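Long-range contacts in malonyl CoA:acyl carrier protein malonyltransferase (Streptomyces coelicolor, PDB 1NM2), which probably transfers the malonyl group from malonyl-CoA to holo acyl carrier protein, supplying malonyl-ACP for fatty acid biosynthesis: residues T136-L141 with L195-A200; A140-D145 with V189-P194; A161-A166 with P255-L260. All blocks are in the same frame, centred on the assembly; numbering follows the deposited sequence.

Contact 1: T136-L141 with L195-A200; sequences TGMSAL and LKVAGA
Met-138 and Thr-136 meet the irregular segment 195-200 where it leaves strand 189-194 and passes beside strand 136-143, in the ferredoxin-like subdomain of this acyltransferase. The Met-138 side chain leaves the strand past the flank of the loop. Its CB meets methyls of both Leu-195 and Val-197, lying 4.0 Å from Leu-195 CD2. The next atom, CG, comes 3.4 Å from Gly-199 O and also meets the same methyl of Val-197. SD continues past that methyl, 3.8 Å from Val-197 CG2, with the methionine and valine side chains crossing at about a right angle. A turn about the CG-SD bond (chi3 87°) swings CE away from the loop toward strand 159-165. Acetate occupies the active site, mimicking a malonyl group, and the Met-138 side chain comes within about 5 Å of an acetate, which places this packing close to the pocket, probably as part of its surroundings.

Two direct hydrogen bonds fasten the ends of the loop segment, one to a carbonyl and one to a side-chain hydroxyl. Leu-195 N donates to Met-138 O at 2.7 Å in an almost straight bond (177°), and a water accepts from Met-138 N and lies within hydrogen-bonding distance of Leu-195 O. Close by, Leu-195 CD1 presses on the strand backbone, 3.1 Å from Ala-140 N, and touches Ser-139 CA. At the far end Thr-136 places OG1 between its backbone N and carbonyl carbon (chi1 60°), which turns the hydroxyl to the loop; Ala-200 N donates to Thr-136 OG1 at 2.9 Å. Thr-134 OG1 is a second hydrogen-bonding partner of that oxygen. Gly-199 passes directly beside the hydroxyl, and a side chain on its CA would clash with it. The glycine instead turns a backbone C-H to the strand, Gly-199 CA lying 3.4 Å from Thr-136 O.

Contact 2: A140-D145 with V189-P194; sequences ALLGGD and VRKVVP
The guanidinium of Arg-190 lies with one face over Leu-142 O, which sits 3.8 Å above the plane at its centre, while Gly-143 CA approaches NH1 obliquely. A bend at chi3 (-62°) folds the arginine back over the opposite strand, bringing NH1 to 3.3 Å from Gly-143 CA. The same carbonyl accepts a backbone bond, Arg-190 N to Leu-142 O at 2.9 Å, so one oxygen meets both ends of the residue. Leu-142 N in turn donates to Lys-191 O at 2.9 Å, almost straight at 178°.

On the face carrying Leu-142, Lys-191 and Val-193, the leucine lies alongside the start of the lysine chain, and Leu-142 CD1 reaches Val-193 CG2 at 3.6 Å. The other face turns Leu-141 and Val-192 inward, against helices 146-155 and 175-183. Val-189 closes the end of the pair, its CG2 3.6 Å from Gly-143 O; a side chain on Gly-144 would collide with that methyl. Reciprocal bonds between Ala-140 and Val-193 hold the opposite end. With Arg-190 and Lys-191 both facing Leu-142, this is a classic beta bulge in an antiparallel pair at the border of the ferredoxin-like sheet.

Contact 3: A161-A166 with P255-L260; sequences ANVNGA and PVRWDL
A short parallel pairing centred on Asn-162 and Val-256 adds a weakly bonded outer strand, 256-257, to the mixed sheet of the ferredoxin-like subdomain just before helix 258-267 begins. Val-163 N donates to Val-256 O at 2.9 Å, and Val-163 O accepts from Asp-259 N at 3.0 Å, which binds the first turn of the helix to the strand.

The Val-163 side chain packs against an ion pair. Arg-257, bent at chi2 and chi3, runs beside it, with NE 3.5 Å from Val-163 CB, and grips Asp-259 side-on: NE to OD2 and NH1 to the syn lone pair of OD1, the latter at 2.6 Å. Val-163 CG1 touches the carboxylate carbon Asp-259 CG at 3.4 Å, and Leu-260 CD1 lies over one guanidinium face. With an alanine here instead of Asp-259, Arg-257 would probably lose its ionic mate and be freer to swing off Val-163.

Asn-164 and Trp-258 both meet His-97, which lies within the probable nucleophile elbow: Asn-164 OD1 is hydrogen-bonded to His-97 NE2, and the indole meets the imidazole. Asn-164 O, at the indole edge 3.6 Å from Trp-258 CD1, is buried without a polar partner. Ala-161 O has two donors instead, Val-256 N and Asn-162 ND2 arriving from opposite faces of its carbonyl plane.

All three contacts involve strands of one mixed sheet, with strands in the order 189-194, 136-143, 168-172, 159-165 and 256-257. Contacts 1 and 2 share strand 136-143 and the residues Ala-140 and Leu-141; their centres are 13 Å apart, and the loop of contact 1 directly continues the edge strand of contact 2. Contact 3 lies at the opposite border, its centre about 15 Å from each of the others. Along the chain its segments alternate with theirs, 161-166 falling before 189-200 and 255-260 after. Met-138 CE touches Ala-161 CB at 3.7 Å, linking contacts 1 and 3 near the acetate-binding active site, whereas contact 2 stays at the surface.

Contact 1: T136-L141 with L195-A200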
# COMPACT_ATOMS: atom_id res chain seq x y z
N THR A 136 19.40 7.44 -2.48
CA THR A 136 18.17 8.19 -2.27
C THR A 136 17.37 7.63 -1.09
O THR A 136 17.71 6.60 -0.53
CB THR A 136 17.27 8.10 -3.52
OG1 THR A 136 16.96 6.73 -3.78
CG2 THR A 136 17.97 8.69 -4.73
N GLY A 137 16.29 8.31 -0.73
CA GLY A 137 15.47 7.86 0.37
C GLY A 137 14.18 8.64 0.50
O GLY A 137 13.81 9.38 -0.41
N MET A 138 13.49 8.46 1.62
CA MET A 138 12.23 9.15 1.90
C MET A 138 12.24 9.56 3.36
O MET A 138 12.77 8.83 4.21
CB MET A 138 11.03 8.22 1.66
CG MET A 138 10.97 7.58 0.29
SD MET A 138 9.65 6.33 0.19
CE MET A 138 8.27 7.35 -0.27
N SER A 139 11.65 10.71 3.66
CA SER A 139 11.57 11.20 5.03
C SER A 139 10.22 11.85 5.26
O SER A 139 9.72 12.58 4.41
CB SER A 139 12.68 12.21 5.31
OG SER A 139 13.96 11.62 5.21
N ALA A 140 9.61 11.56 6.41
CA ALA A 140 8.32 12.13 6.75
C ALA A 140 8.54 13.48 7.43
O ALA A 140 9.52 13.65 8.16
CB ALA A 140 7.55 11.20 7.67
N LEU A 141 7.64 14.42 7.17
CA LEU A 141 7.71 15.74 7.78
C LEU A 141 6.67 15.79 8.89
O LEU A 141 5.48 15.64 8.63
CB LEU A 141 7.42 16.83 6.75
CG LEU A 141 8.51 17.25 5.76
CD1 LEU A 141 9.03 16.05 4.99
CD2 LEU A 141 7.95 18.29 4.81
N LEU A 195 12.52 7.46 6.53
CA LEU A 195 11.76 6.22 6.53
C LEU A 195 12.67 5.02 6.28
O LEU A 195 13.75 5.15 5.70
CB LEU A 195 10.68 6.26 5.44
CG LEU A 195 9.41 7.08 5.72
CD1 LEU A 195 9.76 8.52 6.00
CD2 LEU A 195 8.48 6.99 4.52
N LYS A 196 12.23 3.85 6.73
CA LYS A 196 13.00 2.63 6.57
C LYS A 196 12.77 2.02 5.18
O LYS A 196 12.15 0.97 5.04
CB LYS A 196 12.63 1.61 7.66
CG LYS A 196 12.72 2.18 9.08
CD LYS A 196 12.30 1.14 10.12
CE LYS A 196 12.28 1.73 11.52
NZ LYS A 196 13.61 2.22 11.98
N VAL A 197 13.27 2.71 4.16
CA VAL A 197 13.12 2.25 2.78
C VAL A 197 14.46 2.34 2.06
O VAL A 197 15.33 3.12 2.44
CB VAL A 197 12.09 3.11 2.00
CG1 VAL A 197 10.72 2.99 2.65
CG2 VAL A 197 12.54 4.57 1.97
N ALA A 198 14.59 1.54 1.01
CA ALA A 198 15.82 1.48 0.22
C ALA A 198 16.09 2.72 -0.63
O ALA A 198 17.25 3.02 -0.93
CB ALA A 198 15.79 0.24 -0.68
N GLY A 199 15.05 3.43 -1.03
CA GLY A 199 15.28 4.60 -1.86
C GLY A 199 14.11 5.55 -2.02
O GLY A 199 13.13 5.48 -1.28
N ALA A 200 14.23 6.44 -2.99
CA ALA A 200 13.20 7.43 -3.27
C ALA A 200 12.07 6.82 -4.09
O ALA A 200 11.92 7.11 -5.27
CB ALA A 200 13.81 8.62 -4.01
O HOH W 1 19.17 4.48 -2.26
O HOH W 2 16.69 5.55 2.29
O HOH W 3 15.14 6.74 3.71

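Contact 2: A140-D145 with V189-P194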
# COMPACT_ATOMS: atom_id res chain seq x y z
N ALA A 140 9.61 11.56 6.41
CA ALA A 140 8.32 12.13 6.75
C ALA A 140 8.54 13.48 7.43
O ALA A 140 9.52 13.65 8.16
CB ALA A 140 7.55 11.20 7.67
N LEU A 141 7.64 14.42 7.17
CA LEU A 141 7.71 15.74 7.78
C LEU A 141 6.67 15.79 8.89
O LEU A 141 5.48 15.64 8.63
CB LEU A 141 7.42 16.83 6.75
CG LEU A 141 8.51 17.25 5.76
CD1 LEU A 141 9.03 16.05 4.99
CD2 LEU A 141 7.95 18.29 4.81
N LEU A 142 7.12 16.00 10.13
CA LEU A 142 6.20 16.05 11.26
C LEU A 142 5.88 17.49 11.65
O LEU A 142 6.75 18.22 12.13
CB LEU A 142 6.79 15.29 12.45
CG LEU A 142 7.31 13.89 12.13
CD1 LEU A 142 7.83 13.23 13.40
CD2 LEU A 142 6.21 13.05 11.50
N GLY A 143 4.64 17.89 11.43
CA GLY A 143 4.22 19.25 11.74
C GLY A 143 4.27 20.11 10.49
O GLY A 143 4.66 19.64 9.42
N GLY A 144 3.88 21.38 10.62
CA GLY A 144 3.91 22.29 9.50
C GLY A 144 2.63 22.28 8.68
O GLY A 144 1.67 21.58 9.00
N ASP A 145 2.63 23.08 7.62
CA ASP A 145 1.48 23.17 6.72
C ASP A 145 1.84 22.38 5.47
O ASP A 145 2.93 22.52 4.93
CB ASP A 145 1.21 24.64 6.38
CG ASP A 145 0.14 24.80 5.31
OD1 ASP A 145 0.51 25.01 4.13
OD2 ASP A 145 -1.06 24.72 5.65
N VAL A 189 7.75 22.85 10.56
CA VAL A 189 8.10 21.43 10.65
C VAL A 189 9.03 21.24 11.84
O VAL A 189 10.03 21.94 11.98
CB VAL A 189 8.80 20.91 9.37
CG1 VAL A 189 9.29 19.48 9.58
CG2 VAL A 189 7.83 20.95 8.20
N ARG A 190 8.69 20.28 12.70
CA ARG A 190 9.49 20.00 13.88
C ARG A 190 10.58 18.97 13.60
O ARG A 190 11.71 19.09 14.07
CB ARG A 190 8.61 19.44 15.00
CG ARG A 190 7.40 20.28 15.36
CD ARG A 190 6.65 19.63 16.51
NE ARG A 190 6.14 18.30 16.16
CZ ARG A 190 5.02 18.09 15.48
NH1 ARG A 190 4.28 19.12 15.07
NH2 ARG A 190 4.62 16.85 15.22
N LYS A 191 10.23 17.96 12.82
CA LYS A 191 11.16 16.88 12.54
C LYS A 191 11.05 16.34 11.13
O LYS A 191 9.96 16.29 10.54
CB LYS A 191 10.88 15.76 13.55
CG LYS A 191 12.07 14.99 14.07
CD LYS A 191 11.59 14.04 15.16
CE LYS A 191 12.69 13.14 15.70
NZ LYS A 191 12.15 12.23 16.75
N VAL A 192 12.18 15.93 10.58
CA VAL A 192 12.24 15.33 9.26
C VAL A 192 12.77 13.93 9.55
O VAL A 192 13.97 13.73 9.75
CB VAL A 192 13.20 16.10 8.33
CG1 VAL A 192 13.34 15.37 7.00
CG2 VAL A 192 12.65 17.50 8.09
N VAL A 193 11.85 12.97 9.61
CA VAL A 193 12.21 11.60 9.94
C VAL A 193 12.39 10.67 8.75
O VAL A 193 11.45 10.42 7.99
CB VAL A 193 11.15 10.99 10.89
CG1 VAL A 193 11.61 9.63 11.38
CG2 VAL A 193 10.90 11.93 12.05
N PRO A 194 13.61 10.14 8.58
CA PRO A 194 13.89 9.23 7.46
C PRO A 194 13.13 7.92 7.62
O PRO A 194 13.10 7.34 8.71
CB PRO A 194 15.41 9.07 7.52
CG PRO A 194 15.73 9.27 8.97
CD PRO A 194 14.83 10.43 9.34

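Contact 3: A161-A166 with P255-L260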
# COMPACT_ATOMS: atom_id res chain seq x y z
N ALA A 161 6.53 12.52 -2.44
CA ALA A 161 6.24 11.12 -2.75
C ALA A 161 4.97 10.56 -2.11
O ALA A 161 4.29 9.72 -2.70
CB ALA A 161 7.44 10.26 -2.35
N ASN A 162 4.65 11.03 -0.91
CA ASN A 162 3.46 10.59 -0.21
C ASN A 162 2.66 11.79 0.28
O ASN A 162 3.20 12.64 0.99
CB ASN A 162 3.80 9.76 1.04
CG ASN A 162 3.98 8.28 0.76
OD1 ASN A 162 3.93 7.48 1.69
ND2 ASN A 162 4.21 7.90 -0.49
N VAL A 163 1.40 11.86 -0.10
CA VAL A 163 0.49 12.91 0.38
C VAL A 163 -0.60 12.03 0.97
O VAL A 163 -1.53 11.61 0.27
CB VAL A 163 -0.06 13.78 -0.76
CG1 VAL A 163 -0.97 14.87 -0.18
CG2 VAL A 163 1.10 14.42 -1.52
N ASN A 164 -0.47 11.73 2.25
CA ASN A 164 -1.38 10.82 2.93
C ASN A 164 -2.61 11.34 3.64
O ASN A 164 -3.35 10.56 4.24
CB ASN A 164 -0.58 9.95 3.90
CG ASN A 164 0.52 9.18 3.20
OD1 ASN A 164 0.34 8.73 2.07
ND2 ASN A 164 1.65 9.02 3.87
N GLY A 165 -2.85 12.64 3.57
CA GLY A 165 -4.02 13.20 4.22
C GLY A 165 -3.73 13.55 5.67
O GLY A 165 -2.68 13.19 6.20
N ALA A 166 -4.67 14.24 6.31
CA ALA A 166 -4.50 14.64 7.69
C ALA A 166 -3.25 15.51 7.78
O ALA A 166 -2.59 15.57 8.81
CB ALA A 166 -4.36 13.42 8.59
N PRO A 255 3.84 10.15 -7.23
CA PRO A 255 3.43 10.38 -5.84
C PRO A 255 2.16 9.61 -5.46
O PRO A 255 1.29 9.37 -6.30
CB PRO A 255 3.19 11.89 -5.80
CG PRO A 255 4.18 12.42 -6.81
CD PRO A 255 4.02 11.43 -7.95
N VAL A 256 2.06 9.22 -4.19
CA VAL A 256 0.88 8.51 -3.70
C VAL A 256 -0.09 9.55 -3.12
O VAL A 256 0.17 10.13 -2.07
CB VAL A 256 1.25 7.51 -2.57
CG1 VAL A 256 -0.02 6.93 -1.96
CG2 VAL A 256 2.12 6.37 -3.12
N ARG A 257 -1.19 9.79 -3.82
CA ARG A 257 -2.17 10.75 -3.34
C ARG A 257 -3.26 10.07 -2.54
O ARG A 257 -4.42 10.00 -2.98
CB ARG A 257 -2.78 11.53 -4.51
CG ARG A 257 -1.78 12.44 -5.22
CD ARG A 257 -1.12 13.39 -4.23
NE ARG A 257 -2.09 14.29 -3.61
CZ ARG A 257 -2.66 15.32 -4.23
NH1 ARG A 257 -3.53 16.08 -3.59
NH2 ARG A 257 -2.34 15.59 -5.49
N TRP A 258 -2.90 9.55 -1.37
CA TRP A 258 -3.86 8.88 -0.52
C TRP A 258 -4.88 9.89 -0.01
O TRP A 258 -6.02 9.54 0.31
CB TRP A 258 -3.16 8.20 0.67
CG TRP A 258 -4.10 7.33 1.45
CD1 TRP A 258 -4.55 7.53 2.73
CD2 TRP A 258 -4.77 6.16 0.97
NE1 TRP A 258 -5.46 6.56 3.07
CE2 TRP A 258 -5.60 5.70 2.02
CE3 TRP A 258 -4.74 5.45 -0.24
CZ2 TRP A 258 -6.41 4.56 1.88
CZ3 TRP A 258 -5.53 4.32 -0.37
CH2 TRP A 258 -6.36 3.88 0.69
N ASP A 259 -4.47 11.16 0.05
CA ASP A 259 -5.36 12.22 0.49
C ASP A 259 -6.59 12.28 -0.43
O ASP A 259 -7.73 12.36 0.02
CB ASP A 259 -4.64 13.58 0.47
CG ASP A 259 -4.17 13.98 -0.92
OD1 ASP A 259 -4.33 15.17 -1.28
OD2 ASP A 259 -3.62 13.12 -1.65
N LEU A 260 -6.33 12.23 -1.74
CA LEU A 260 -7.40 12.28 -2.72
C LEU A 260 -8.25 11.01 -2.71
O LEU A 260 -9.43 11.05 -3.04
CB LEU A 260 -6.82 12.51 -4.12
CG LEU A 260 -6.12 13.86 -4.26
CD1 LEU A 260 -5.54 14.02 -5.66
CD2 LEU A 260 -7.11 14.97 -3.95